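PDB 4IGB: LPXTG cell wall surface protein from Streptococcus gordonii, which is probably a sortase-anchored surface adhesin of the streptococcal cell wall, of which this chain forms the N-terminal N1 and N2 domains. Local coordinates for residues B[45-50]-B[70-75]; B[106-111]-B[179-184]; B[286-291]-B[324-329]; B[315-320]-B[389-394]. All blocks are in the same frame, centred on the assembly; numbering follows the deposited sequence.

Contacts 1, 2 and 3 come one after another along the chain, while contacts 3 and 4 interleave. Contacts 1 and 2 both lie in N1, with centres about 21 Å apart; contact 1 sits at the outer edge of a six-stranded antiparallel sheet and contact 2 inside an eight-stranded one. Contact 3, its centre about 20 Å from that of contact 2, starts on strand 280-287 of the six-stranded sheet and pairs with the 324-329 loop of N2. It packs on contact 2 through Ile287 and Ile180, and on contact 4 through Ile326 and Pro320, which places it at the junction of the two domains. Contact 4 lies in the N2 sheet, its centre about 51 Å from that of contact 1.

Contact 1 of 4, residues B[45-50]-B[70-75]; sequences QSVDQF and ENFTLK
Two antiparallel strands at the edge of a six-stranded sheet in the N1 domain meet here: 47-53 is the outermost strand, and 70-75 lies between it and strand 135-142. Asp48 pairs with Thr73, and Phe50 with Asn71, as hydrogen-bonded pairs; Asp48 N reaches Thr73 O at 2.7 Å. The ladder already starts one residue before strand 47-53 begins, where Lys75 N gives a nearly linear bond to Ser46 O (2.8 Å, 176°). On the face of Val47, Gln49 and Phe72, the Gln49 chain runs out extended alongside the Phe72 ring, Gln49 CG 3.3 Å from Phe72 CE2, while its OE1 takes a bond from Lys43. Val47 CG1 comes in at the edge of that same ring. On the other face Asn71 CB sits over the Phe50 ring, 4.2 Å from its centroid, and Asn71 ND2 turns to Glu137. Back at Gln49, NE2 donates to Glu70 OE2 at 3.0 Å, on the anti side but tilted 28° out of the carboxylate plane, which stands nearly perpendicular to the amide.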
loop_
_atom_site.group_PDB
_atom_site.type_symbol
_atom_site.label_atom_id
_atom_site.label_comp_id
_atom_site.label_asym_id
_atom_site.label_seq_id
_atom_site.Cartn_x
_atom_site.Cartn_y
_atom_site.Cartn_z
ATOM N N GLN B 45 -19.560 -3.590 21.351
ATOM C CA GLN B 45 -20.385 -4.730 21.752
ATOM C C GLN B 45 -21.282 -5.192 20.614
ATOM O O GLN B 45 -21.898 -6.252 20.686
ATOM C CB GLN B 45 -21.240 -4.398 22.975
ATOM C CG GLN B 45 -20.456 -4.292 24.259
ATOM C CD GLN B 45 -21.293 -3.691 25.374
ATOM O OE1 GLN B 45 -20.762 -3.084 26.300
ATOM N NE2 GLN B 45 -22.605 -3.847 25.282
ATOM N N SER B 46 -21.346 -4.390 19.562
ATOM C CA SER B 46 -22.177 -4.695 18.408
ATOM C C SER B 46 -21.567 -5.851 17.623
ATOM O O SER B 46 -22.256 -6.534 16.870
ATOM C CB SER B 46 -22.284 -3.468 17.494
ATOM O OG SER B 46 -22.783 -2.337 18.197
ATOM N N VAL B 47 -20.272 -6.062 17.799
ATOM C CA VAL B 47 -19.561 -7.020 16.968
ATOM C C VAL B 47 -19.584 -8.432 17.552
ATOM O O VAL B 47 -19.263 -8.643 18.718
ATOM C CB VAL B 47 -18.103 -6.600 16.738
ATOM C CG1 VAL B 47 -17.354 -7.696 15.997
ATOM C CG2 VAL B 47 -18.041 -5.309 15.949
ATOM N N ASP B 48 -19.998 -9.387 16.728
ATOM C CA ASP B 48 -19.924 -10.804 17.058
ATOM C C ASP B 48 -18.713 -11.385 16.339
ATOM O O ASP B 48 -18.708 -11.502 15.115
ATOM C CB ASP B 48 -21.200 -11.493 16.582
ATOM C CG ASP B 48 -21.296 -12.930 17.035
ATOM O OD1 ASP B 48 -20.733 -13.281 18.082
ATOM O OD2 ASP B 48 -21.953 -13.720 16.338
ATOM N N GLN B 49 -17.686 -11.730 17.105
ATOM C CA GLN B 49 -16.467 -12.299 16.547
ATOM C C GLN B 49 -16.358 -13.772 16.911
ATOM O O GLN B 49 -16.566 -14.151 18.062
ATOM C CB GLN B 49 -15.241 -11.537 17.056
ATOM C CG GLN B 49 -13.908 -12.133 16.633
ATOM C CD GLN B 49 -12.731 -11.477 17.328
ATOM O OE1 GLN B 49 -12.903 -10.568 18.139
ATOM N NE2 GLN B 49 -11.525 -11.935 17.014
ATOM N N PHE B 50 -16.033 -14.602 15.926
ATOM C CA PHE B 50 -15.886 -16.033 16.160
ATOM C C PHE B 50 -15.045 -16.706 15.080
ATOM O O PHE B 50 -15.011 -16.260 13.933
ATOM C CB PHE B 50 -17.256 -16.707 16.264
ATOM C CG PHE B 50 -18.142 -16.473 15.075
ATOM C CD1 PHE B 50 -18.089 -17.313 13.978
ATOM C CD2 PHE B 50 -19.033 -15.414 15.059
ATOM C CE1 PHE B 50 -18.904 -17.100 12.886
ATOM C CE2 PHE B 50 -19.851 -15.197 13.969
ATOM C CZ PHE B 50 -19.787 -16.040 12.881
ATOM N N GLU B 70 -11.418 -16.266 10.507
ATOM C CA GLU B 70 -11.907 -15.484 11.628
ATOM C C GLU B 70 -12.979 -14.566 11.089
ATOM O O GLU B 70 -12.727 -13.757 10.187
ATOM C CB GLU B 70 -10.779 -14.707 12.309
ATOM C CG GLU B 70 -11.201 -14.065 13.653
ATOM C CD GLU B 70 -11.349 -15.068 14.785
ATOM O OE1 GLU B 70 -10.950 -16.242 14.624
ATOM O OE2 GLU B 70 -11.860 -14.677 15.855
ATOM N N ASN B 71 -14.181 -14.703 11.639
ATOM C CA ASN B 71 -15.357 -14.038 11.092
ATOM C C ASN B 71 -15.909 -12.971 12.006
ATOM O O ASN B 71 -15.884 -13.119 13.225
ATOM C CB ASN B 71 -16.475 -15.045 10.814
ATOM C CG ASN B 71 -17.491 -14.513 9.833
ATOM O OD1 ASN B 71 -18.684 -14.770 9.981
ATOM N ND2 ASN B 71 -17.037 -13.762 8.831
ATOM N N PHE B 72 -16.444 -11.911 11.410
ATOM C CA PHE B 72 -16.980 -10.799 12.185
ATOM C C PHE B 72 -18.340 -10.386 11.660
ATOM O O PHE B 72 -18.503 -10.073 10.467
ATOM C CB PHE B 72 -16.035 -9.597 12.138
ATOM C CG PHE B 72 -14.677 -9.859 12.715
ATOM C CD1 PHE B 72 -13.705 -10.512 11.971
ATOM C CD2 PHE B 72 -14.359 -9.422 13.998
ATOM C CE1 PHE B 72 -12.439 -10.725 12.498
ATOM C CE2 PHE B 72 -13.107 -9.654 14.534
ATOM C CZ PHE B 72 -12.142 -10.303 13.782
ATOM N N THR B 73 -19.321 -10.370 12.547
ATOM C CA THR B 73 -20.643 -9.901 12.171
ATOM C C THR B 73 -21.106 -8.815 13.118
ATOM O O THR B 73 -20.494 -8.587 14.159
ATOM C CB THR B 73 -21.668 -11.053 12.174
ATOM O OG1 THR B 73 -21.898 -11.483 13.518
ATOM C CG2 THR B 73 -21.160 -12.237 11.317
ATOM N N LEU B 74 -22.195 -8.148 12.740
ATOM C CA LEU B 74 -22.777 -7.063 13.510
ATOM C C LEU B 74 -24.172 -7.460 13.998
ATOM O O LEU B 74 -25.014 -7.885 13.211
ATOM C CB LEU B 74 -22.861 -5.800 12.642
ATOM C CG LEU B 74 -21.541 -5.069 12.421
ATOM C CD1 LEU B 74 -21.652 -4.061 11.293
ATOM C CD2 LEU B 74 -21.081 -4.391 13.727
ATOM N N LYS B 75 -24.407 -7.331 15.299
ATOM C CA LYS B 75 -25.722 -7.602 15.889
ATOM C C LYS B 75 -26.729 -6.508 15.558
ATOM O O LYS B 75 -26.546 -5.355 15.951
ATOM C CB LYS B 75 -25.600 -7.706 17.408
ATOM C CG LYS B 75 -24.603 -8.756 17.862
ATOM C CD LYS B 75 -24.261 -8.597 19.339
ATOM C CE LYS B 75 -23.297 -9.689 19.777
ATOM N NZ LYS B 75 -22.682 -9.416 21.102
HETATM O O HOH W 1 -20.772 -12.077 20.648
#

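Contact 2 of 4, residues B[106-111]-B[179-184]; sequences DAYLNF and EIRYAD
With its CG swung away from the backbone N (chi1 -154°) and its chain bent at chi3 (-77°), Arg181 folds its guanidinium across the ring of Tyr108 on the neighbouring strand; Tyr108 CG lies beside its own backbone N, which turns the ring to meet it. The two strands, 103-118 and 170-182, are antiparallel neighbours within the eight-stranded sheet of the N1 domain. The cation-pi stack is close: Arg181 CZ stands 3.7 Å from the centroid of the Tyr108 ring, the planes 16° apart, and NH1 rides over the rim near CZ of the tyrosine. Glu179, two residues back on the same face, holds the guanidinium from its edge in a salt bridge, Arg181 NE meeting Glu179 OE2 at 2.9 Å from above the carboxylate plane, so the group is fixed both by the ring over one face and by the carboxylate beside it. The backbones join through the Asp106–Arg181 and Tyr108–Glu179 hydrogen-bonded pairs, Tyr108 N lying 2.7 Å from Glu179 O. The carboxylate of Asp106 is held chiefly through OD1, which takes the backbone N of Asn96 and the side-chain amide of Gln104. Past the strand end, Asp106 OD2 touches Ala183 CB at 3.3 Å.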
loop_
_atom_site.group_PDB
_atom_site.type_symbol
_atom_site.label_atom_id
_atom_site.label_comp_id
_atom_site.label_asym_id
_atom_site.label_seq_id
_atom_site.Cartn_x
_atom_site.Cartn_y
_atom_site.Cartn_z
ATOM N N ASP B 106 4.154 -3.288 10.561
ATOM C CA ASP B 106 2.833 -3.687 11.055
ATOM C C ASP B 106 1.720 -3.052 10.233
ATOM O O ASP B 106 1.917 -2.004 9.621
ATOM C CB ASP B 106 2.637 -3.288 12.523
ATOM C CG ASP B 106 3.717 -3.836 13.430
ATOM O OD1 ASP B 106 4.148 -4.990 13.240
ATOM O OD2 ASP B 106 4.155 -3.091 14.327
ATOM N N ALA B 107 0.550 -3.685 10.230
ATOM C CA ALA B 107 -0.622 -3.097 9.604
ATOM C C ALA B 107 -1.692 -2.792 10.642
ATOM O O ALA B 107 -1.863 -3.522 11.620
ATOM C CB ALA B 107 -1.187 -4.014 8.541
ATOM N N TYR B 108 -2.415 -1.709 10.410
ATOM C CA TYR B 108 -3.568 -1.380 11.229
ATOM C C TYR B 108 -4.757 -1.268 10.297
ATOM O O TYR B 108 -4.657 -0.674 9.228
ATOM C CB TYR B 108 -3.324 -0.079 12.000
ATOM C CG TYR B 108 -2.186 -0.227 12.977
ATOM C CD1 TYR B 108 -2.430 -0.537 14.307
ATOM C CD2 TYR B 108 -0.870 -0.117 12.557
ATOM C CE1 TYR B 108 -1.401 -0.697 15.207
ATOM C CE2 TYR B 108 0.182 -0.276 13.459
ATOM C CZ TYR B 108 -0.098 -0.573 14.776
ATOM O OH TYR B 108 0.917 -0.745 15.674
ATOM N N LEU B 109 -5.870 -1.866 10.694
ATOM C CA LEU B 109 -7.079 -1.825 9.894
ATOM C C LEU B 109 -8.221 -1.376 10.798
ATOM O O LEU B 109 -8.672 -2.115 11.670
ATOM C CB LEU B 109 -7.377 -3.202 9.288
ATOM C CG LEU B 109 -8.419 -3.218 8.173
ATOM C CD1 LEU B 109 -7.894 -2.427 7.005
ATOM C CD2 LEU B 109 -8.758 -4.654 7.752
ATOM N N ASN B 110 -8.667 -0.145 10.596
ATOM C CA ASN B 110 -9.738 0.401 11.409
ATOM C C ASN B 110 -11.034 0.572 10.623
ATOM O O ASN B 110 -11.066 1.222 9.566
ATOM C CB ASN B 110 -9.305 1.723 12.057
ATOM C CG ASN B 110 -10.237 2.135 13.183
ATOM O OD1 ASN B 110 -10.272 1.494 14.233
ATOM N ND2 ASN B 110 -11.025 3.173 12.958
ATOM N N PHE B 111 -12.093 -0.051 11.122
ATOM C CA PHE B 111 -13.426 0.201 10.606
ATOM C C PHE B 111 -13.948 1.444 11.288
ATOM O O PHE B 111 -14.319 1.416 12.456
ATOM C CB PHE B 111 -14.356 -1.000 10.821
ATOM C CG PHE B 111 -14.070 -2.139 9.898
ATOM C CD1 PHE B 111 -12.986 -2.980 10.128
ATOM C CD2 PHE B 111 -14.852 -2.346 8.767
ATOM C CE1 PHE B 111 -12.698 -4.023 9.262
ATOM C CE2 PHE B 111 -14.562 -3.393 7.884
ATOM C CZ PHE B 111 -13.487 -4.230 8.144
ATOM N N GLU B 179 -3.408 1.143 7.308
ATOM C CA GLU B 179 -2.156 1.854 7.493
ATOM C C GLU B 179 -1.057 0.857 7.772
ATOM O O GLU B 179 -1.255 -0.100 8.520
ATOM C CB GLU B 179 -2.256 2.852 8.657
ATOM C CG GLU B 179 -0.978 3.655 8.877
ATOM C CD GLU B 179 -0.976 4.433 10.190
ATOM O OE1 GLU B 179 -2.048 4.820 10.672
ATOM O OE2 GLU B 179 0.109 4.650 10.754
ATOM N N ILE B 180 0.100 1.084 7.161
ATOM C CA ILE B 180 1.301 0.315 7.460
ATOM C C ILE B 180 2.286 1.220 8.195
ATOM O O ILE B 180 2.331 2.421 7.954
ATOM C CB ILE B 180 1.949 -0.263 6.197
ATOM C CG1 ILE B 180 2.089 0.815 5.107
ATOM C CG2 ILE B 180 1.105 -1.413 5.687
ATOM C CD1 ILE B 180 2.859 0.335 3.844
ATOM N N ARG B 181 3.083 0.629 9.079
ATOM C CA ARG B 181 3.854 1.393 10.053
ATOM C C ARG B 181 5.087 0.587 10.434
ATOM O O ARG B 181 4.975 -0.606 10.701
ATOM C CB ARG B 181 2.965 1.565 11.293
ATOM C CG ARG B 181 3.235 2.750 12.149
ATOM C CD ARG B 181 2.309 2.745 13.377
ATOM N NE ARG B 181 0.939 3.180 13.096
ATOM C CZ ARG B 181 -0.035 3.168 14.006
ATOM N NH1 ARG B 181 0.211 2.739 15.243
ATOM N NH2 ARG B 181 -1.251 3.578 13.691
ATOM N N TYR B 182 6.264 1.211 10.461
ATOM C CA TYR B 182 7.407 0.540 11.058
ATOM C C TYR B 182 7.177 0.314 12.569
ATOM O O TYR B 182 6.854 1.243 13.318
ATOM C CB TYR B 182 8.699 1.336 10.837
ATOM C CG TYR B 182 9.172 1.411 9.395
ATOM C CD1 TYR B 182 9.248 0.274 8.607
ATOM C CD2 TYR B 182 9.526 2.632 8.824
ATOM C CE1 TYR B 182 9.680 0.348 7.284
ATOM C CE2 TYR B 182 9.955 2.720 7.510
ATOM C CZ TYR B 182 10.034 1.569 6.738
ATOM O OH TYR B 182 10.466 1.643 5.419
ATOM N N ALA B 183 7.396 -0.911 13.015
ATOM C CA ALA B 183 7.228 -1.235 14.419
ATOM C C ALA B 183 8.216 -0.462 15.283
ATOM O O ALA B 183 7.905 -0.123 16.418
ATOM C CB ALA B 183 7.386 -2.732 14.643
ATOM N N ASP B 184 9.407 -0.176 14.757
ATOM C CA ASP B 184 10.432 0.469 15.583
ATOM C C ASP B 184 10.144 1.949 15.887
ATOM O O ASP B 184 10.820 2.565 16.721
ATOM C CB ASP B 184 11.846 0.280 15.005
ATOM C CG ASP B 184 12.057 1.003 13.687
ATOM O OD1 ASP B 184 11.179 1.787 13.270
ATOM O OD2 ASP B 184 13.121 0.790 13.065
#

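Contact 3 of 4, residues B[286-291]-B[324-329]; sequences YIEKID and KDILAA. With SO4 (sulfate ion), chain J.
Glu288, just past strand 280-287 at the end of N1, reaches into the 324-329 loop of the N2 domain. Its CB rests against Asp325 O at 3.2 Å and also meets the CG2 methyl of Ile326. CG, placed beside the backbone N (chi1 -63°), passes Asp325 O and Ile326 CA, and the chain then runs extended toward the loop. CD comes up to CG of Leu327, the two side chains crossing at about a right angle. At the tip, Glu288 OE1 accepts a hydrogen bond from Leu327 N at 2.8 Å and 161°, on its anti side and 16° out of the carboxylate plane. CA and CB of Ile326 and CG of Leu327 crowd in around that oxygen. OE2 turns to Arg263 in a salt bridge. One residue on, Lys289 N donates to Asp325 O at 2.9 Å, so the loop is gripped at both Asp325 and Leu327. Farther out, Lys289 NZ and Lys324 NZ both pair with Asp27, and Lys324 NZ also bridges to Asp325 OD1 at 3.2 Å. A buried carboxylate held by an arginine on one oxygen, with a backbone N-H among the partners of the other, would probably stay ionised, and it ties N1, through Arg263, to the N2 loop at the domain junction.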
loop_
_atom_site.group_PDB
_atom_site.type_symbol
_atom_site.label_atom_id
_atom_site.label_comp_id
_atom_site.label_asym_id
_atom_site.label_seq_id
_atom_site.Cartn_x
_atom_site.Cartn_y
_atom_site.Cartn_z
ATOM N N TYR B 286 -0.307 -3.881 0.039
ATOM C CA TYR B 286 0.918 -4.041 -0.728
ATOM C C TYR B 286 1.834 -2.827 -0.603
ATOM O O TYR B 286 1.423 -1.755 -0.135
ATOM C CB TYR B 286 0.592 -4.214 -2.205
ATOM C CG TYR B 286 -0.454 -5.253 -2.549
ATOM C CD1 TYR B 286 -0.086 -6.494 -3.065
ATOM C CD2 TYR B 286 -1.811 -4.983 -2.401
ATOM C CE1 TYR B 286 -1.041 -7.448 -3.396
ATOM C CE2 TYR B 286 -2.777 -5.935 -2.743
ATOM C CZ TYR B 286 -2.380 -7.163 -3.231
ATOM O OH TYR B 286 -3.335 -8.098 -3.566
ATOM N N ILE B 287 3.075 -3.013 -1.034
ATOM C CA ILE B 287 3.925 -1.910 -1.433
ATOM C C ILE B 287 4.671 -2.324 -2.686
ATOM O O ILE B 287 4.833 -3.521 -2.977
ATOM C CB ILE B 287 4.982 -1.526 -0.366
ATOM C CG1 ILE B 287 5.875 -2.726 -0.044
ATOM C CG2 ILE B 287 4.326 -0.961 0.885
ATOM C CD1 ILE B 287 7.100 -2.368 0.793
ATOM N N GLU B 288 5.135 -1.327 -3.424
ATOM C CA GLU B 288 5.962 -1.577 -4.589
ATOM C C GLU B 288 7.362 -1.958 -4.138
ATOM O O GLU B 288 7.724 -1.740 -2.983
ATOM C CB GLU B 288 5.955 -0.347 -5.493
ATOM C CG GLU B 288 4.553 -0.059 -6.020
ATOM C CD GLU B 288 4.346 1.390 -6.423
ATOM O OE1 GLU B 288 4.447 1.664 -7.637
ATOM O OE2 GLU B 288 4.082 2.250 -5.529
ATOM N N LYS B 289 8.137 -2.550 -5.042
ATOM C CA LYS B 289 9.452 -3.104 -4.705
ATOM C C LYS B 289 10.612 -2.257 -5.184
ATOM O O LYS B 289 10.717 -1.955 -6.371
ATOM C CB LYS B 289 9.622 -4.494 -5.331
ATOM C CG LYS B 289 9.119 -5.656 -4.498
ATOM C CD LYS B 289 9.596 -6.985 -5.087
ATOM C CE LYS B 289 8.797 -8.151 -4.531
ATOM N NZ LYS B 289 9.106 -9.432 -5.241
ATOM N N ILE B 290 11.493 -1.880 -4.267
ATOM C CA ILE B 290 12.794 -1.348 -4.663
ATOM C C ILE B 290 13.801 -2.296 -4.053
ATOM O O ILE B 290 14.243 -2.115 -2.924
ATOM C CB ILE B 290 13.035 0.122 -4.203
ATOM C CG1 ILE B 290 12.080 1.074 -4.929
ATOM C CG2 ILE B 290 14.483 0.560 -4.493
ATOM C CD1 ILE B 290 12.145 2.516 -4.433
ATOM N N ASP B 291 14.137 -3.333 -4.807
ATOM C CA ASP B 291 14.879 -4.453 -4.261
ATOM C C ASP B 291 15.739 -5.073 -5.360
ATOM O O ASP B 291 15.222 -5.529 -6.376
ATOM C CB ASP B 291 13.892 -5.467 -3.677
ATOM C CG ASP B 291 14.534 -6.810 -3.355
ATOM O OD1 ASP B 291 15.761 -6.863 -3.136
ATOM O OD2 ASP B 291 13.797 -7.823 -3.313
ATOM N N LYS B 324 6.072 -3.690 -13.249
ATOM C CA LYS B 324 6.489 -4.930 -12.592
ATOM C C LYS B 324 6.747 -4.690 -11.105
ATOM O O LYS B 324 5.990 -5.164 -10.264
ATOM C CB LYS B 324 7.745 -5.493 -13.270
ATOM C CG LYS B 324 8.348 -6.722 -12.602
ATOM C CD LYS B 324 9.713 -7.067 -13.228
ATOM C CE LYS B 324 10.339 -8.316 -12.616
ATOM N NZ LYS B 324 10.682 -8.125 -11.178
ATOM N N ASP B 325 7.817 -3.961 -10.792
ATOM C CA ASP B 325 8.163 -3.620 -9.414
ATOM C C ASP B 325 7.362 -2.427 -8.914
ATOM O O ASP B 325 6.979 -2.383 -7.748
ATOM C CB ASP B 325 9.642 -3.272 -9.319
ATOM C CG ASP B 325 10.530 -4.411 -9.758
ATOM O OD1 ASP B 325 10.217 -5.560 -9.395
ATOM O OD2 ASP B 325 11.530 -4.155 -10.460
ATOM N N ILE B 326 7.164 -1.451 -9.795
ATOM C CA ILE B 326 6.361 -0.257 -9.515
ATOM C C ILE B 326 5.220 -0.185 -10.527
ATOM O O ILE B 326 5.315 -0.766 -11.617
ATOM C CB ILE B 326 7.201 1.036 -9.590
ATOM C CG1 ILE B 326 7.930 1.114 -10.939
ATOM C CG2 ILE B 326 8.214 1.085 -8.435
ATOM C CD1 ILE B 326 8.719 2.394 -11.157
ATOM N N LEU B 327 4.152 0.531 -10.175
ATOM C CA LEU B 327 2.910 0.489 -10.943
ATOM C C LEU B 327 3.037 1.047 -12.357
ATOM O O LEU B 327 2.293 0.643 -13.257
ATOM C CB LEU B 327 1.795 1.234 -10.212
ATOM C CG LEU B 327 1.376 0.672 -8.856
ATOM C CD1 LEU B 327 0.339 1.579 -8.236
ATOM C CD2 LEU B 327 0.835 -0.746 -9.000
ATOM N N ALA B 328 3.956 1.990 -12.549
ATOM C CA ALA B 328 4.136 2.612 -13.859
ATOM C C ALA B 328 5.448 3.362 -13.919
ATOM O O ALA B 328 6.098 3.581 -12.890
ATOM C CB ALA B 328 2.988 3.546 -14.171
ATOM N N ALA B 329 5.822 3.766 -15.129
ATOM C CA ALA B 329 7.073 4.465 -15.342
ATOM C C ALA B 329 7.129 5.698 -14.454
ATOM O O ALA B 329 6.146 6.417 -14.316
ATOM C CB ALA B 329 7.235 4.839 -16.820
HETATM S S SO4 J . -2.276 -10.922 -5.574
HETATM O O1 SO4 J . -2.848 -10.883 -6.917
HETATM O O2 SO4 J . -3.145 -10.203 -4.658
HETATM O O3 SO4 J . -0.952 -10.303 -5.606
HETATM O O4 SO4 J . -2.182 -12.309 -5.115
#

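Contact 4 of 4, residues B[315-320]-B[389-394]; sequences ATFKVP and IIITYK
Ile389 O takes the backbone N-H of Phe317 at 2.7 Å, the shortest polar bond of an antiparallel beta ladder in the sheet of N2, a domain of an adhesin-related family. The same oxygen also lies at the edge of the Phe317 ring, 3.3 Å from Phe317 CD2. Ile389 N returns a bond to Phe317 O, and Ala315 and Ile391 exchange another pair, Ala315 N donating to Ile391 O at 2.8 Å. Strand 310-317 is thereby zipped to 389-397, which on its other side pairs with strand 343-352. On the opposite face from Phe317, Ile390 bends at chi2 (-58°) and its CD1 comes alongside Thr316, at a separation too short to trust. The face carrying Ala315, Phe317, Ile389 and Ile391 is apolar and buried, with Met335 and Val413 from other strands closing over it. At one end of the pairing Val319 CG2 touches Ile389 CD1; at the other Ala315 CB approaches the Tyr393 ring at its edge. Between them Phe317 CE2 meets Ile391 CD1 at 3.7 Å.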
loop_
_atom_site.group_PDB
_atom_site.type_symbol
_atom_site.label_atom_id
_atom_site.label_comp_id
_atom_site.label_asym_id
_atom_site.label_seq_id
_atom_site.Cartn_x
_atom_site.Cartn_y
_atom_site.Cartn_z
ATOM N N ALA B 315 27.792 4.617 -4.355
ATOM C CA ALA B 315 26.423 4.157 -4.195
ATOM C C ALA B 315 25.898 3.546 -5.479
ATOM O O ALA B 315 25.962 4.154 -6.551
ATOM C CB ALA B 315 25.524 5.299 -3.748
ATOM N N THR B 316 25.362 2.343 -5.357
ATOM C CA THR B 316 24.812 1.635 -6.501
ATOM C C THR B 316 23.303 1.525 -6.378
ATOM O O THR B 316 22.790 0.942 -5.423
ATOM C CB THR B 316 25.407 0.247 -6.574
ATOM O OG1 THR B 316 26.832 0.369 -6.650
ATOM C CG2 THR B 316 24.862 -0.514 -7.783
ATOM N N PHE B 317 22.588 2.089 -7.341
ATOM C CA PHE B 317 21.131 2.140 -7.245
ATOM C C PHE B 317 20.491 1.199 -8.250
ATOM O O PHE B 317 20.660 1.368 -9.452
ATOM C CB PHE B 317 20.632 3.575 -7.476
ATOM C CG PHE B 317 21.213 4.578 -6.510
ATOM C CD1 PHE B 317 20.557 4.882 -5.333
ATOM C CD2 PHE B 317 22.418 5.204 -6.780
ATOM C CE1 PHE B 317 21.096 5.795 -4.425
ATOM C CE2 PHE B 317 22.959 6.126 -5.881
ATOM C CZ PHE B 317 22.294 6.417 -4.702
ATOM N N LYS B 318 19.742 0.216 -7.762
ATOM C CA LYS B 318 18.969 -0.625 -8.670
ATOM C C LYS B 318 17.679 0.097 -9.027
ATOM O O LYS B 318 16.991 0.627 -8.150
ATOM C CB LYS B 318 18.681 -2.001 -8.051
ATOM C CG LYS B 318 17.839 -2.956 -8.925
ATOM C CD LYS B 318 16.368 -2.541 -8.947
ATOM C CE LYS B 318 15.405 -3.683 -8.655
ATOM N NZ LYS B 318 15.627 -4.949 -9.416
ATOM N N VAL B 319 17.354 0.107 -10.315
ATOM C CA VAL B 319 16.177 0.784 -10.812
ATOM C C VAL B 319 14.983 -0.169 -10.939
ATOM O O VAL B 319 15.062 -1.181 -11.628
ATOM C CB VAL B 319 16.471 1.419 -12.190
ATOM C CG1 VAL B 319 15.235 2.086 -12.741
ATOM C CG2 VAL B 319 17.640 2.406 -12.096
ATOM N N PRO B 320 13.857 0.165 -10.285
ATOM C CA PRO B 320 12.650 -0.668 -10.350
ATOM C C PRO B 320 12.085 -0.747 -11.761
ATOM O O PRO B 320 12.074 0.251 -12.473
ATOM C CB PRO B 320 11.647 0.080 -9.457
ATOM C CG PRO B 320 12.423 1.082 -8.730
ATOM C CD PRO B 320 13.625 1.410 -9.540
ATOM N N ILE B 389 22.347 2.504 -11.510
ATOM C CA ILE B 389 23.005 3.799 -11.599
ATOM C C ILE B 389 24.001 3.855 -10.462
ATOM O O ILE B 389 23.665 3.508 -9.340
ATOM C CB ILE B 389 21.994 4.940 -11.484
ATOM C CG1 ILE B 389 20.974 4.821 -12.622
ATOM C CG2 ILE B 389 22.708 6.294 -11.437
ATOM C CD1 ILE B 389 19.853 5.838 -12.569
ATOM N N ILE B 390 25.232 4.256 -10.763
ATOM C CA ILE B 390 26.304 4.242 -9.779
ATOM C C ILE B 390 26.788 5.658 -9.571
ATOM O O ILE B 390 27.234 6.308 -10.517
ATOM C CB ILE B 390 27.521 3.435 -10.269
ATOM C CG1 ILE B 390 27.089 2.136 -10.954
ATOM C CG2 ILE B 390 28.499 3.182 -9.143
ATOM C CD1 ILE B 390 26.273 1.257 -10.099
ATOM N N ILE B 391 26.722 6.142 -8.336
ATOM C CA ILE B 391 27.181 7.497 -8.068
ATOM C C ILE B 391 28.345 7.453 -7.110
ATOM O O ILE B 391 28.254 6.859 -6.032
ATOM C CB ILE B 391 26.080 8.375 -7.468
ATOM C CG1 ILE B 391 24.847 8.370 -8.366
ATOM C CG2 ILE B 391 26.606 9.779 -7.211
ATOM C CD1 ILE B 391 23.714 9.158 -7.809
ATOM N N THR B 392 29.442 8.087 -7.506
ATOM C CA THR B 392 30.622 8.129 -6.660
ATOM C C THR B 392 30.853 9.549 -6.141
ATOM O O THR B 392 31.065 10.466 -6.922
ATOM C CB THR B 392 31.846 7.613 -7.434
ATOM O OG1 THR B 392 31.539 6.308 -7.939
ATOM C CG2 THR B 392 33.057 7.521 -6.525
ATOM N N TYR B 393 30.799 9.717 -4.823
ATOM C CA TYR B 393 30.942 11.032 -4.205
ATOM C C TYR B 393 32.307 11.185 -3.565
ATOM O O TYR B 393 32.683 10.407 -2.683
ATOM C CB TYR B 393 29.901 11.231 -3.104
ATOM C CG TYR B 393 28.457 10.948 -3.485
ATOM C CD1 TYR B 393 27.608 11.974 -3.874
ATOM C CD2 TYR B 393 27.931 9.661 -3.399
ATOM C CE1 TYR B 393 26.282 11.727 -4.177
ATOM C CE2 TYR B 393 26.597 9.408 -3.705
ATOM C CZ TYR B 393 25.782 10.442 -4.093
ATOM O OH TYR B 393 24.458 10.203 -4.398
ATOM N N LYS B 394 33.047 12.193 -3.995
ATOM C CA LYS B 394 34.312 12.515 -3.368
ATOM C C LYS B 394 34.091 13.578 -2.297
ATOM O O LYS B 394 33.539 14.643 -2.577
ATOM C CB LYS B 394 35.306 13.031 -4.417
ATOM C CG LYS B 394 35.795 11.974 -5.398
ATOM C CD LYS B 394 36.789 12.572 -6.397
ATOM C CE LYS B 394 37.405 11.503 -7.293
ATOM N NZ LYS B 394 38.313 12.083 -8.327
#